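Acetate CoA-transferase subunit beta (Escherichia coli DH5[alpha], PDB 5DBN) catalyses, as a coenzyme A transferase subunit in short-chain fatty acid breakdown, transfer of CoA from acetyl-CoA to acetoacetate through a covalent enzyme-CoA intermediate. Local coordinates at residues 10-15 with 33-38; 47-52 with 68-73; 106-111 with 151-156; 181-186 with 201-206. All blocks are in the same frame, centred on the assembly; numbering follows the deposited sequence.

From the N terminus, contact 1 closes a loop containing strand 20-23, packing the end of helix 3-12 on residues 33-38. Contact 2 closes a short excursion beyond strand 42-45 and makes a two-stranded antiparallel sheet. Contact 3 spans the longest separation, bringing residues 151-156 back to the segment holding strand 109-110. Contact 4 closes the beta-alpha-beta unit that adds strand 204-205 to the main sheet. The four follow in series, with none nested or crossed. Contacts 1 and 4 are joined by the Arg10-Glu185 salt bridge, and contacts 3 and 4 meet where Leu151 packs on Ala201. Contact 2 touches none of the others.

Contact 1 of 4, residues 10-15 with 33-38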
loop_
_atom_site.group_PDB
_atom_site.type_symbol
_atom_site.label_atom_id
_atom_site.label_comp_id
_atom_site.label_asym_id
_atom_site.label_seq_id
_atom_site.Cartn_x
_atom_site.Cartn_y
_atom_site.Cartn_z
ATOM N N ARG B 10 -10.321 -35.203 -2.549
ATOM C CA ARG B 10 -9.087 -35.307 -3.321
ATOM C C ARG B 10 -8.258 -34.021 -3.261
ATOM O O ARG B 10 -7.039 -34.073 -3.098
ATOM C CB ARG B 10 -9.390 -35.671 -4.779
ATOM C CG ARG B 10 -8.154 -35.727 -5.679
ATOM C CD ARG B 10 -7.102 -36.701 -5.154
ATOM N NE ARG B 10 -5.834 -36.589 -5.871
ATOM C CZ ARG B 10 -4.861 -35.739 -5.550
ATOM N NH1 ARG B 10 -5.000 -34.902 -4.530
ATOM N NH2 ARG B 10 -3.743 -35.716 -6.260
ATOM N N VAL B 11 -8.915 -32.874 -3.400
ATOM C CA VAL B 11 -8.226 -31.590 -3.322
ATOM C C VAL B 11 -7.581 -31.404 -1.951
ATOM O O VAL B 11 -6.467 -30.886 -1.843
ATOM C CB VAL B 11 -9.185 -30.411 -3.612
ATOM C CG1 VAL B 11 -8.509 -29.072 -3.334
ATOM C CG2 VAL B 11 -9.674 -30.458 -5.053
ATOM N N ALA B 12 -8.286 -31.825 -0.906
ATOM C CA ALA B 12 -7.776 -31.717 0.456
ATOM C C ALA B 12 -6.457 -32.466 0.616
ATOM O O ALA B 12 -5.567 -32.027 1.344
ATOM C CB ALA B 12 -8.805 -32.242 1.446
ATOM N N GLN B 13 -6.339 -33.600 -0.067
ATOM C CA GLN B 13 -5.123 -34.407 -0.017
ATOM C C GLN B 13 -3.961 -33.748 -0.764
ATOM O O GLN B 13 -2.808 -34.147 -0.602
ATOM C CB GLN B 13 -5.391 -35.803 -0.587
ATOM C CG GLN B 13 -6.280 -36.665 0.300
ATOM C CD GLN B 13 -6.650 -37.994 -0.335
ATOM O OE1 GLN B 13 -6.416 -38.216 -1.523
ATOM N NE2 GLN B 13 -7.230 -38.886 0.459
ATOM N N GLU B 14 -4.262 -32.730 -1.565
ATOM C CA GLU B 14 -3.232 -32.040 -2.341
ATOM C C GLU B 14 -2.497 -31.010 -1.496
ATOM O O GLU B 14 -1.325 -30.721 -1.735
ATOM C CB GLU B 14 -3.850 -31.349 -3.559
ATOM C CG GLU B 14 -2.833 -30.771 -4.534
ATOM C CD GLU B 14 -2.020 -31.835 -5.249
ATOM O OE1 GLU B 14 -2.423 -33.018 -5.225
ATOM O OE2 GLU B 14 -0.974 -31.483 -5.832
ATOM N N LEU B 15 -3.195 -30.458 -0.509
ATOM C CA LEU B 15 -2.638 -29.401 0.321
ATOM C C LEU B 15 -1.544 -29.932 1.240
ATOM O O LEU B 15 -1.640 -31.048 1.751
ATOM C CB LEU B 15 -3.741 -28.747 1.153
ATOM C CG LEU B 15 -4.955 -28.242 0.371
ATOM C CD1 LEU B 15 -5.996 -27.666 1.316
ATOM C CD2 LEU B 15 -4.541 -27.209 -0.666
ATOM N N ASN B 33 -13.282 -29.524 5.107
ATOM C CA ASN B 33 -13.919 -30.578 5.891
ATOM C C ASN B 33 -13.307 -31.954 5.644
ATOM O O ASN B 33 -13.834 -32.962 6.118
ATOM C CB ASN B 33 -15.415 -30.636 5.569
ATOM C CG ASN B 33 -16.116 -29.312 5.802
ATOM O OD1 ASN B 33 -15.658 -28.479 6.588
ATOM N ND2 ASN B 33 -17.236 -29.109 5.116
ATOM N N TYR B 34 -12.202 -31.995 4.902
ATOM C CA TYR B 34 -11.570 -33.263 4.539
ATOM C C TYR B 34 -10.046 -33.211 4.650
ATOM O O TYR B 34 -9.348 -33.996 4.008
ATOM C CB TYR B 34 -11.974 -33.665 3.119
ATOM C CG TYR B 34 -13.451 -33.951 2.971
ATOM C CD1 TYR B 34 -13.982 -35.179 3.341
ATOM C CD2 TYR B 34 -14.313 -32.993 2.455
ATOM C CE1 TYR B 34 -15.329 -35.442 3.208
ATOM C CE2 TYR B 34 -15.662 -33.249 2.316
ATOM C CZ TYR B 34 -16.165 -34.474 2.695
ATOM O OH TYR B 34 -17.509 -34.729 2.557
ATOM N N LEU B 35 -9.529 -32.291 5.457
ATOM C CA LEU B 35 -8.087 -32.197 5.659
ATOM C C LEU B 35 -7.568 -33.447 6.368
ATOM O O LEU B 35 -8.071 -33.807 7.432
ATOM C CB LEU B 35 -7.734 -30.950 6.469
ATOM C CG LEU B 35 -8.138 -29.619 5.834
ATOM C CD1 LEU B 35 -7.915 -28.474 6.816
ATOM C CD2 LEU B 35 -7.364 -29.374 4.548
ATOM N N PRO B 36 -6.575 -34.133 5.771
ATOM C CA PRO B 36 -6.016 -35.312 6.444
ATOM C C PRO B 36 -5.370 -34.978 7.786
ATOM O O PRO B 36 -5.064 -33.816 8.052
ATOM C CB PRO B 36 -4.962 -35.819 5.453
ATOM C CG PRO B 36 -5.373 -35.274 4.136
ATOM C CD PRO B 36 -6.005 -33.949 4.424
ATOM N N GLU B 37 -5.154 -35.998 8.611
ATOM C CA GLU B 37 -4.532 -35.816 9.917
ATOM C C GLU B 37 -3.087 -35.349 9.769
ATOM O O GLU B 37 -2.339 -35.869 8.940
ATOM C CB GLU B 37 -4.586 -37.116 10.724
ATOM C CG GLU B 37 -5.997 -37.643 10.982
ATOM C CD GLU B 37 -6.818 -36.740 11.891
ATOM O OE1 GLU B 37 -8.045 -36.957 11.990
ATOM O OE2 GLU B 37 -6.242 -35.819 12.509
ATOM N N GLY B 38 -2.705 -34.360 10.570
ATOM C CA GLY B 38 -1.356 -33.827 10.536
ATOM C C GLY B 38 -1.215 -32.670 9.565
ATOM O O GLY B 38 -0.179 -32.007 9.530
#
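Ala12 presses its methyl group onto the backbone of the loop 33-38 and has more of its surface buried here than any other residue. CB lies 3.2 Å from Tyr34 O and 3.9 Å from Tyr34 CB, so the small side chain meets main chain as much as side chain. Past that point the tyrosine ring turns back along the helix, away from the contact. Pro36 comes in from the next step of the loop. Its CD sits 3.7 Å from Ala12 O, and its CG meets Gln13 CG at 4.2 Å, the two side chains crossing at about a right angle. Leu35 reaches in by one branch: with CG anti to the carbonyl carbon (chi1 -61°), its CD2 swings toward Leu15, just past the helix, and stops 3.9 Å from Leu15 CD1. The same CD2 is 4.5 Å from Ala12 CB, so it bridges Ala12 and Leu15. No hydrogen bond passes between the segments; they meet by van der Waals packing, and a small residue at Ala12 lets the loop backbone come this near. Around them, Val31 packs on Ala12, Val11 and Leu15, while the Tyr34 ring lies against Gln5 and Ala8 of helix 3-12. On another side the helix meets the main sheet, with Val11 touching Val97 of strand 95-98 and Val168 of strand 166-168.

Contact 2 of 4, residues 47-52 with 68-73; sequences NGFLGL and QPCGVL
The sulfur of Cys70 is the bump that fills the main hollow here, a notch between Leu52 and Phe49 beside a two-stranded antiparallel sheet. SG lies 3.3 Å from Leu52 CD1 and 3.9 Å from Phe49 CZ, and meets the aromatic ring obliquely. In the sheet itself Leu52 and Val72 form a non-hydrogen-bonded pair, their CA atoms 4.7 Å apart and their side chains diverging. Leu52 starts out away from the other strand, but with CG opposite the backbone N (chi1 176°) its CD1 is carried back to the sulfur of Cys70 and to the carbonyl of Gly71, 3.5 Å from Gly71 O. Farther along, Val72 CG1 meets the phenylalanine ring obliquely, 4.1 Å from Phe49 CE2. Leu62 backs this patch, touching Phe49, Cys70 and Val72. The strand follows closely on Glu46, the predicted active-site residue, whose side chain is about 7 Å from that of Leu52 (nearest atoms). Gly51, at backbone angles suited to glycine, brings its carbonyl to the partner strand: Gly51 O accepts from Leu73 N at 3.0 Å, the N-H...O angle 160° and the donor in the carbonyl plane.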
loop_
_atom_site.group_PDB
_atom_site.type_symbol
_atom_site.label_atom_id
_atom_site.label_comp_id
_atom_site.label_asym_id
_atom_site.label_seq_id
_atom_site.Cartn_x
_atom_site.Cartn_y
_atom_site.Cartn_z
ATOM N N ASN B 47 -11.966 -10.562 2.080
ATOM C CA ASN B 47 -12.456 -9.339 2.710
ATOM C C ASN B 47 -11.507 -8.805 3.788
ATOM O O ASN B 47 -11.752 -7.743 4.360
ATOM C CB ASN B 47 -13.859 -9.566 3.288
ATOM C CG ASN B 47 -13.962 -10.833 4.108
ATOM O OD1 ASN B 47 -13.239 -11.800 3.871
ATOM N ND2 ASN B 47 -14.886 -10.845 5.063
ATOM N N GLY B 48 -10.432 -9.543 4.061
ATOM C CA GLY B 48 -9.285 -8.986 4.759
ATOM C C GLY B 48 -8.905 -9.589 6.099
ATOM O O GLY B 48 -8.802 -8.869 7.089
ATOM N N PHE B 49 -8.682 -10.899 6.141
ATOM C CA PHE B 49 -8.073 -11.508 7.322
ATOM C C PHE B 49 -7.538 -12.917 7.074
ATOM O O PHE B 49 -7.953 -13.606 6.141
ATOM C CB PHE B 49 -9.066 -11.521 8.492
ATOM C CG PHE B 49 -10.343 -12.264 8.220
ATOM C CD1 PHE B 49 -11.419 -11.625 7.628
ATOM C CD2 PHE B 49 -10.484 -13.589 8.597
ATOM C CE1 PHE B 49 -12.600 -12.299 7.393
ATOM C CE2 PHE B 49 -11.664 -14.267 8.366
ATOM C CZ PHE B 49 -12.724 -13.622 7.764
ATOM N N LEU B 50 -6.585 -13.312 7.915
ATOM C CA LEU B 50 -6.013 -14.654 7.902
ATOM C C LEU B 50 -6.429 -15.408 9.157
ATOM O O LEU B 50 -6.552 -14.817 10.232
ATOM C CB LEU B 50 -4.487 -14.592 7.811
ATOM C CG LEU B 50 -3.906 -14.277 6.433
ATOM C CD1 LEU B 50 -2.471 -13.806 6.554
ATOM C CD2 LEU B 50 -3.984 -15.505 5.545
ATOM N N GLY B 51 -6.635 -16.713 9.014
ATOM C CA GLY B 51 -7.046 -17.551 10.123
ATOM C C GLY B 51 -8.548 -17.755 10.146
ATOM O O GLY B 51 -9.156 -17.819 11.216
ATOM N N LEU B 52 -9.146 -17.869 8.963
ATOM C CA LEU B 52 -10.585 -18.092 8.844
ATOM C C LEU B 52 -10.967 -19.448 9.416
ATOM O O LEU B 52 -10.221 -20.420 9.287
ATOM C CB LEU B 52 -11.026 -18.002 7.382
ATOM C CG LEU B 52 -12.496 -18.313 7.085
ATOM C CD1 LEU B 52 -13.417 -17.302 7.744
ATOM C CD2 LEU B 52 -12.737 -18.359 5.590
ATOM N N GLN B 68 -21.441 -14.176 4.509
ATOM C CA GLN B 68 -22.109 -14.997 5.514
ATOM C C GLN B 68 -21.279 -15.054 6.792
ATOM O O GLN B 68 -20.049 -15.008 6.735
ATOM C CB GLN B 68 -22.354 -16.411 4.980
ATOM C CG GLN B 68 -23.239 -16.464 3.743
ATOM C CD GLN B 68 -24.615 -15.866 3.980
ATOM O OE1 GLN B 68 -25.122 -15.869 5.103
ATOM N NE2 GLN B 68 -25.226 -15.348 2.920
ATOM N N PRO B 69 -21.948 -15.151 7.952
ATOM C CA PRO B 69 -21.227 -15.146 9.231
ATOM C C PRO B 69 -20.255 -16.315 9.360
ATOM O O PRO B 69 -20.610 -17.454 9.055
ATOM C CB PRO B 69 -22.350 -15.240 10.273
ATOM C CG PRO B 69 -23.516 -15.802 9.544
ATOM C CD PRO B 69 -23.402 -15.297 8.143
ATOM N N CYS B 70 -19.037 -16.019 9.804
ATOM C CA CYS B 70 -18.010 -17.034 9.995
ATOM C C CYS B 70 -17.339 -16.828 11.345
ATOM O O CYS B 70 -17.871 -16.132 12.211
ATOM C CB CYS B 70 -16.972 -16.979 8.871
ATOM S SG CYS B 70 -15.933 -15.498 8.887
ATOM N N GLY B 71 -16.176 -17.444 11.521
ATOM C CA GLY B 71 -15.402 -17.289 12.736
ATOM C C GLY B 71 -13.923 -17.216 12.426
ATOM O O GLY B 71 -13.531 -17.142 11.261
ATOM N N VAL B 72 -13.109 -17.231 13.476
ATOM C CA VAL B 72 -11.657 -17.220 13.340
ATOM C C VAL B 72 -11.017 -18.172 14.343
ATOM O O VAL B 72 -11.638 -18.549 15.339
ATOM C CB VAL B 72 -11.072 -15.808 13.553
ATOM C CG1 VAL B 72 -11.442 -14.887 12.397
ATOM C CG2 VAL B 72 -11.536 -15.232 14.885
ATOM N N LEU B 73 -9.779 -18.564 14.062
ATOM C CA LEU B 73 -9.009 -19.412 14.962
ATOM C C LEU B 73 -7.997 -18.558 15.723
ATOM O O LEU B 73 -7.775 -17.403 15.368
ATOM C CB LEU B 73 -8.307 -20.526 14.182
ATOM C CG LEU B 73 -9.235 -21.449 13.387
ATOM C CD1 LEU B 73 -8.434 -22.443 12.561
ATOM C CD2 LEU B 73 -10.189 -22.186 14.317
#

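Contact 3 of 4, residues 106-111 with 151-156; sequences EANLAN and LRRCTM
Cys154 puts its sulfur against the backbone of residues 108-110, where the chain runs along one edge of a small three-stranded mixed sheet. Strand 102-104 lies in the middle, with 109-110 and 150-151 on its flanks, and residues 151-156 leave the far strand to pass back across the middle one. The thiol lies alongside the peptide chain. SG is 4.0 Å from Asn108 O and 4.4 Å from the methyl CB of Ala110, so it sits between the two side chains that point toward residues 151-156. That position follows from SG being anti to the carbonyl carbon of Cys154 (chi1 -67°).

Arg153 and Asn108 meet at an angle. The arginine chain bends at its second torsion (58°), which brings the guanidinium back beside the asparagine, and Asn108 ND2 stands over one face of it, offset toward the rim, with the amide and guanidinium planes 68° apart. The approach is loose, ND2 lying 4.0 Å from both CD and NE of Arg153. The strongest polar partner of the amide lies outside the segments: Asn108 OD1 accepts from His162 N.

No hydrogen bond crosses directly between the segments, but Asp104 ties both: one carboxylate oxygen takes the backbone N of Asn108, the other that of Cys154. At the last point of touch the methionine side chain leads away after its first carbon, leaving Met156 CB 4.2 Å from Ala110 CB.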
loop_
_atom_site.group_PDB
_atom_site.type_symbol
_atom_site.label_atom_id
_atom_site.label_comp_id
_atom_site.label_asym_id
_atom_site.label_seq_id
_atom_site.Cartn_x
_atom_site.Cartn_y
_atom_site.Cartn_z
ATOM N N GLU B 106 -5.255 -25.064 -22.908
ATOM C CA GLU B 106 -4.307 -23.966 -22.748
ATOM C C GLU B 106 -4.314 -23.434 -21.316
ATOM O O GLU B 106 -3.777 -22.360 -21.043
ATOM C CB GLU B 106 -4.625 -22.838 -23.732
ATOM C CG GLU B 106 -4.544 -23.258 -25.192
ATOM C CD GLU B 106 -3.143 -23.684 -25.601
ATOM O OE1 GLU B 106 -2.168 -23.084 -25.103
ATOM O OE2 GLU B 106 -3.018 -24.624 -26.416
ATOM N N ALA B 107 -4.933 -24.192 -20.416
ATOM C CA ALA B 107 -4.996 -23.856 -18.995
ATOM C C ALA B 107 -5.742 -22.548 -18.727
ATOM O O ALA B 107 -5.603 -21.962 -17.652
ATOM C CB ALA B 107 -3.585 -23.787 -18.406
ATOM N N ASN B 108 -6.548 -22.103 -19.687
ATOM C CA ASN B 108 -7.389 -20.930 -19.476
ATOM C C ASN B 108 -8.543 -21.279 -18.542
ATOM O O ASN B 108 -8.925 -22.444 -18.434
ATOM C CB ASN B 108 -7.928 -20.391 -20.801
ATOM C CG ASN B 108 -6.828 -20.064 -21.792
ATOM O OD1 ASN B 108 -5.750 -19.608 -21.413
ATOM N ND2 ASN B 108 -7.097 -20.294 -23.073
ATOM N N LEU B 109 -9.086 -20.270 -17.866
ATOM C CA LEU B 109 -10.177 -20.475 -16.917
ATOM C C LEU B 109 -11.312 -19.487 -17.147
ATOM O O LEU B 109 -11.082 -18.315 -17.439
ATOM C CB LEU B 109 -9.674 -20.343 -15.479
ATOM C CG LEU B 109 -10.728 -20.479 -14.374
ATOM C CD1 LEU B 109 -11.303 -21.888 -14.333
ATOM C CD2 LEU B 109 -10.152 -20.086 -13.028
ATOM N N ALA B 110 -12.535 -19.985 -17.012
ATOM C CA ALA B 110 -13.730 -19.153 -17.000
ATOM C C ALA B 110 -14.615 -19.601 -15.842
ATOM O O ALA B 110 -15.027 -20.762 -15.791
ATOM C CB ALA B 110 -14.472 -19.254 -18.321
ATOM N N ASN B 111 -14.890 -18.701 -14.900
ATOM C CA ASN B 111 -15.676 -19.069 -13.724
ATOM C C ASN B 111 -16.320 -17.879 -13.022
ATOM O O ASN B 111 -16.567 -17.929 -11.815
ATOM C CB ASN B 111 -14.800 -19.840 -12.725
ATOM C CG ASN B 111 -13.881 -18.935 -11.912
ATOM O OD1 ASN B 111 -13.488 -17.858 -12.352
ATOM N ND2 ASN B 111 -13.531 -19.386 -10.715
ATOM N N LEU B 151 -12.738 -28.116 -22.247
ATOM C CA LEU B 151 -12.791 -27.897 -23.696
ATOM C C LEU B 151 -11.431 -27.641 -24.346
ATOM O O LEU B 151 -10.413 -27.558 -23.669
ATOM C CB LEU B 151 -13.714 -26.714 -23.994
ATOM C CG LEU B 151 -15.097 -26.773 -23.341
ATOM C CD1 LEU B 151 -15.856 -25.475 -23.583
ATOM C CD2 LEU B 151 -15.889 -27.971 -23.851
ATOM N N ARG B 152 -11.425 -27.533 -25.671
ATOM C CA ARG B 152 -10.229 -27.122 -26.401
ATOM C C ARG B 152 -9.957 -25.644 -26.172
ATOM O O ARG B 152 -8.810 -25.220 -26.046
ATOM C CB ARG B 152 -10.378 -27.401 -27.896
ATOM C CG ARG B 152 -10.366 -28.874 -28.253
ATOM C CD ARG B 152 -10.514 -29.078 -29.749
ATOM N NE ARG B 152 -10.429 -30.489 -30.114
ATOM C CZ ARG B 152 -10.410 -30.940 -31.365
ATOM N NH1 ARG B 152 -10.479 -30.094 -32.382
ATOM N NH2 ARG B 152 -10.322 -32.243 -31.599
ATOM N N ARG B 153 -11.031 -24.865 -26.128
ATOM C CA ARG B 153 -10.947 -23.431 -25.900
ATOM C C ARG B 153 -12.226 -22.972 -25.223
ATOM O O ARG B 153 -13.321 -23.288 -25.686
ATOM C CB ARG B 153 -10.734 -22.681 -27.217
ATOM C CG ARG B 153 -10.713 -21.158 -27.092
ATOM C CD ARG B 153 -9.628 -20.682 -26.135
ATOM N NE ARG B 153 -9.431 -19.232 -26.185
ATOM C CZ ARG B 153 -10.121 -18.344 -25.474
ATOM N NH1 ARG B 153 -11.075 -18.736 -24.639
ATOM N NH2 ARG B 153 -9.854 -17.050 -25.598
ATOM N N CYS B 154 -12.087 -22.238 -24.123
ATOM C CA CYS B 154 -13.246 -21.726 -23.403
ATOM C C CYS B 154 -14.087 -20.857 -24.332
ATOM O O CYS B 154 -13.547 -20.046 -25.083
ATOM C CB CYS B 154 -12.809 -20.922 -22.178
ATOM S SG CYS B 154 -12.015 -21.900 -20.880
ATOM N N THR B 155 -15.404 -21.037 -24.286
ATOM C CA THR B 155 -16.310 -20.229 -25.096
ATOM C C THR B 155 -16.880 -19.100 -24.243
ATOM O O THR B 155 -17.321 -18.078 -24.766
ATOM C CB THR B 155 -17.457 -21.077 -25.698
ATOM O OG1 THR B 155 -18.226 -20.277 -26.606
ATOM C CG2 THR B 155 -18.362 -21.626 -24.612
ATOM N N MET B 156 -16.866 -19.295 -22.928
ATOM C CA MET B 156 -17.331 -18.278 -21.994
ATOM C C MET B 156 -16.197 -17.302 -21.676
ATOM O O MET B 156 -15.027 -17.633 -21.866
ATOM C CB MET B 156 -17.853 -18.921 -20.710
ATOM C CG MET B 156 -19.003 -19.891 -20.923
ATOM S SD MET B 156 -19.617 -20.575 -19.369
ATOM C CE MET B 156 -20.867 -21.708 -19.963
#

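Contact 4 of 4, residues 181-186 with 201-206; sequences MWLTEI and ARFEVA
Glu204 O takes the amide hydrogen of Leu183 at 2.9 Å, nearly along its C=O axis, and the CA-H of Trp182 also faces the same oxygen, CA lying 3.4 Å away. Two further bonds complete the parallel pairing: Glu204 N gives to Met181 O in the carbonyl plane, and Ala206 N gives to Leu183 O with the donor tilted 21° from that plane. Trp182 thus pairs with Glu204, and Leu183 with Val205, on opposite faces of the sheet.

On the face of Trp182 and Glu204, the indole lies across the base of the glutamate. Glu204 CB stands over the six-membered ring of Trp182, 3.9 Å from its centroid, as a CH-pi contact, while Ala206 N lies at the ring's edge. Beyond CG the extended glutamate runs on past the ring, its carboxylate plane 27° from that of the indole. With the indole cut back to an alanine methyl, Glu204 CB would probably lose the ring it packs on and its side chain be freer to turn.

On the face of Leu183 and Val205, Leu183 and Phe203 lie side by side, pointing the same way. Leu183 turns CG away from its own N (chi1 172°), which brings CD2 to 3.5 Å from Phe203 CE1 and 4.1 Å from Val205 CG2. Beside them Met181 SD touches Ala201 CB at 3.9 Å.

Strand 204-205 is the outermost of the main sheet within this chain. Helix 192-197, the connection of this beta-alpha-beta unit, covers the leucine face through Leu192, and the adjoining strand 172-177 adds Phe174, edge-to-face with Phe203.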
loop_
_atom_site.group_PDB
_atom_site.type_symbol
_atom_site.label_atom_id
_atom_site.label_comp_id
_atom_site.label_asym_id
_atom_site.label_seq_id
_atom_site.Cartn_x
_atom_site.Cartn_y
_atom_site.Cartn_z
ATOM N N MET B 181 -1.223 -30.406 -21.127
ATOM C CA MET B 181 -2.220 -30.942 -20.214
ATOM C C MET B 181 -2.040 -32.445 -20.051
ATOM O O MET B 181 -1.972 -33.180 -21.038
ATOM C CB MET B 181 -3.625 -30.619 -20.729
ATOM C CG MET B 181 -4.752 -31.006 -19.794
ATOM S SD MET B 181 -6.355 -30.637 -20.526
ATOM C CE MET B 181 -7.436 -30.944 -19.131
ATOM N N TRP B 182 -1.963 -32.894 -18.803
ATOM C CA TRP B 182 -1.726 -34.300 -18.495
ATOM C C TRP B 182 -2.840 -34.896 -17.646
ATOM O O TRP B 182 -3.214 -34.336 -16.617
ATOM C CB TRP B 182 -0.386 -34.464 -17.771
ATOM C CG TRP B 182 0.794 -34.299 -18.667
ATOM C CD1 TRP B 182 1.462 -33.143 -18.940
ATOM C CD2 TRP B 182 1.450 -35.329 -19.414
ATOM N NE1 TRP B 182 2.492 -33.388 -19.814
ATOM C CE2 TRP B 182 2.508 -34.724 -20.119
ATOM C CE3 TRP B 182 1.245 -36.705 -19.554
ATOM C CZ2 TRP B 182 3.357 -35.446 -20.953
ATOM C CZ3 TRP B 182 2.089 -37.420 -20.381
ATOM C CH2 TRP B 182 3.132 -36.791 -21.070
ATOM N N LEU B 183 -3.366 -36.033 -18.089
ATOM C CA LEU B 183 -4.274 -36.824 -17.272
ATOM C C LEU B 183 -3.432 -37.664 -16.315
ATOM O O LEU B 183 -2.773 -38.615 -16.732
ATOM C CB LEU B 183 -5.164 -37.716 -18.140
ATOM C CG LEU B 183 -6.033 -38.735 -17.398
ATOM C CD1 LEU B 183 -7.013 -38.040 -16.466
ATOM C CD2 LEU B 183 -6.773 -39.625 -18.384
ATOM N N THR B 184 -3.451 -37.300 -15.037
ATOM C CA THR B 184 -2.569 -37.918 -14.053
ATOM C C THR B 184 -3.275 -38.945 -13.164
ATOM O O THR B 184 -2.636 -39.872 -12.666
ATOM C CB THR B 184 -1.915 -36.843 -13.162
ATOM O OG1 THR B 184 -2.931 -36.019 -12.576
ATOM C CG2 THR B 184 -0.976 -35.970 -13.987
ATOM N N GLU B 185 -4.578 -38.775 -12.953
ATOM C CA GLU B 185 -5.363 -39.757 -12.201
ATOM C C GLU B 185 -6.750 -39.979 -12.795
ATOM O O GLU B 185 -7.351 -39.069 -13.368
ATOM C CB GLU B 185 -5.507 -39.332 -10.738
ATOM C CG GLU B 185 -4.204 -38.939 -10.069
ATOM C CD GLU B 185 -4.407 -38.418 -8.659
ATOM O OE1 GLU B 185 -5.343 -38.889 -7.976
ATOM O OE2 GLU B 185 -3.625 -37.545 -8.227
ATOM N N ILE B 186 -7.242 -41.205 -12.642
ATOM C CA ILE B 186 -8.610 -41.563 -13.001
ATOM C C ILE B 186 -9.321 -42.087 -11.758
ATOM O O ILE B 186 -8.741 -42.844 -10.980
ATOM C CB ILE B 186 -8.647 -42.622 -14.120
ATOM C CG1 ILE B 186 -7.913 -42.094 -15.359
ATOM C CG2 ILE B 186 -10.091 -43.001 -14.452
ATOM C CD1 ILE B 186 -7.917 -43.035 -16.554
ATOM N N ALA B 201 -11.104 -31.467 -24.438
ATOM C CA ALA B 201 -9.718 -31.021 -24.377
ATOM C C ALA B 201 -8.764 -32.123 -24.828
ATOM O O ALA B 201 -8.986 -33.302 -24.549
ATOM C CB ALA B 201 -9.373 -30.575 -22.968
ATOM N N ARG B 202 -7.708 -31.731 -25.535
ATOM C CA ARG B 202 -6.645 -32.657 -25.908
ATOM C C ARG B 202 -5.672 -32.812 -24.745
ATOM O O ARG B 202 -5.187 -31.819 -24.200
ATOM C CB ARG B 202 -5.889 -32.170 -27.146
ATOM C CG ARG B 202 -6.751 -31.840 -28.349
ATOM C CD ARG B 202 -5.875 -31.333 -29.486
ATOM N NE ARG B 202 -6.642 -30.848 -30.630
ATOM C CZ ARG B 202 -7.144 -29.621 -30.735
ATOM N NH1 ARG B 202 -6.974 -28.737 -29.760
ATOM N NH2 ARG B 202 -7.820 -29.276 -31.821
ATOM N N PHE B 203 -5.396 -34.053 -24.355
ATOM C CA PHE B 203 -4.483 -34.310 -23.247
ATOM C C PHE B 203 -3.728 -35.620 -23.438
ATOM O O PHE B 203 -4.235 -36.557 -24.057
ATOM C CB PHE B 203 -5.242 -34.336 -21.918
ATOM C CG PHE B 203 -6.275 -35.423 -21.828
ATOM C CD1 PHE B 203 -5.926 -36.697 -21.412
ATOM C CD2 PHE B 203 -7.598 -35.168 -22.152
ATOM C CE1 PHE B 203 -6.874 -37.698 -21.326
ATOM C CE2 PHE B 203 -8.551 -36.164 -22.067
ATOM C CZ PHE B 203 -8.189 -37.431 -21.653
ATOM N N GLU B 204 -2.513 -35.671 -22.903
ATOM C CA GLU B 204 -1.718 -36.890 -22.907
ATOM C C GLU B 204 -1.905 -37.614 -21.582
ATOM O O GLU B 204 -2.088 -36.983 -20.540
ATOM C CB GLU B 204 -0.239 -36.583 -23.149
ATOM C CG GLU B 204 0.048 -35.991 -24.522
ATOM C CD GLU B 204 1.532 -35.824 -24.794
ATOM O OE1 GLU B 204 2.195 -36.835 -25.113
ATOM O OE2 GLU B 204 2.034 -34.685 -24.680
ATOM N N VAL B 205 -1.870 -38.941 -21.633
ATOM C CA VAL B 205 -2.050 -39.763 -20.445
ATOM C C VAL B 205 -0.690 -40.157 -19.884
ATOM O O VAL B 205 0.204 -40.557 -20.630
ATOM C CB VAL B 205 -2.873 -41.032 -20.756
ATOM C CG1 VAL B 205 -3.130 -41.834 -19.486
ATOM C CG2 VAL B 205 -4.191 -40.664 -21.425
ATOM N N ALA B 206 -0.535 -40.031 -18.569
ATOM C CA ALA B 206 0.700 -40.427 -17.902
ATOM C C ALA B 206 0.936 -41.923 -18.069
ATOM O O ALA B 206 0.016 -42.725 -17.912
ATOM C CB ALA B 206 0.650 -40.060 -16.432
#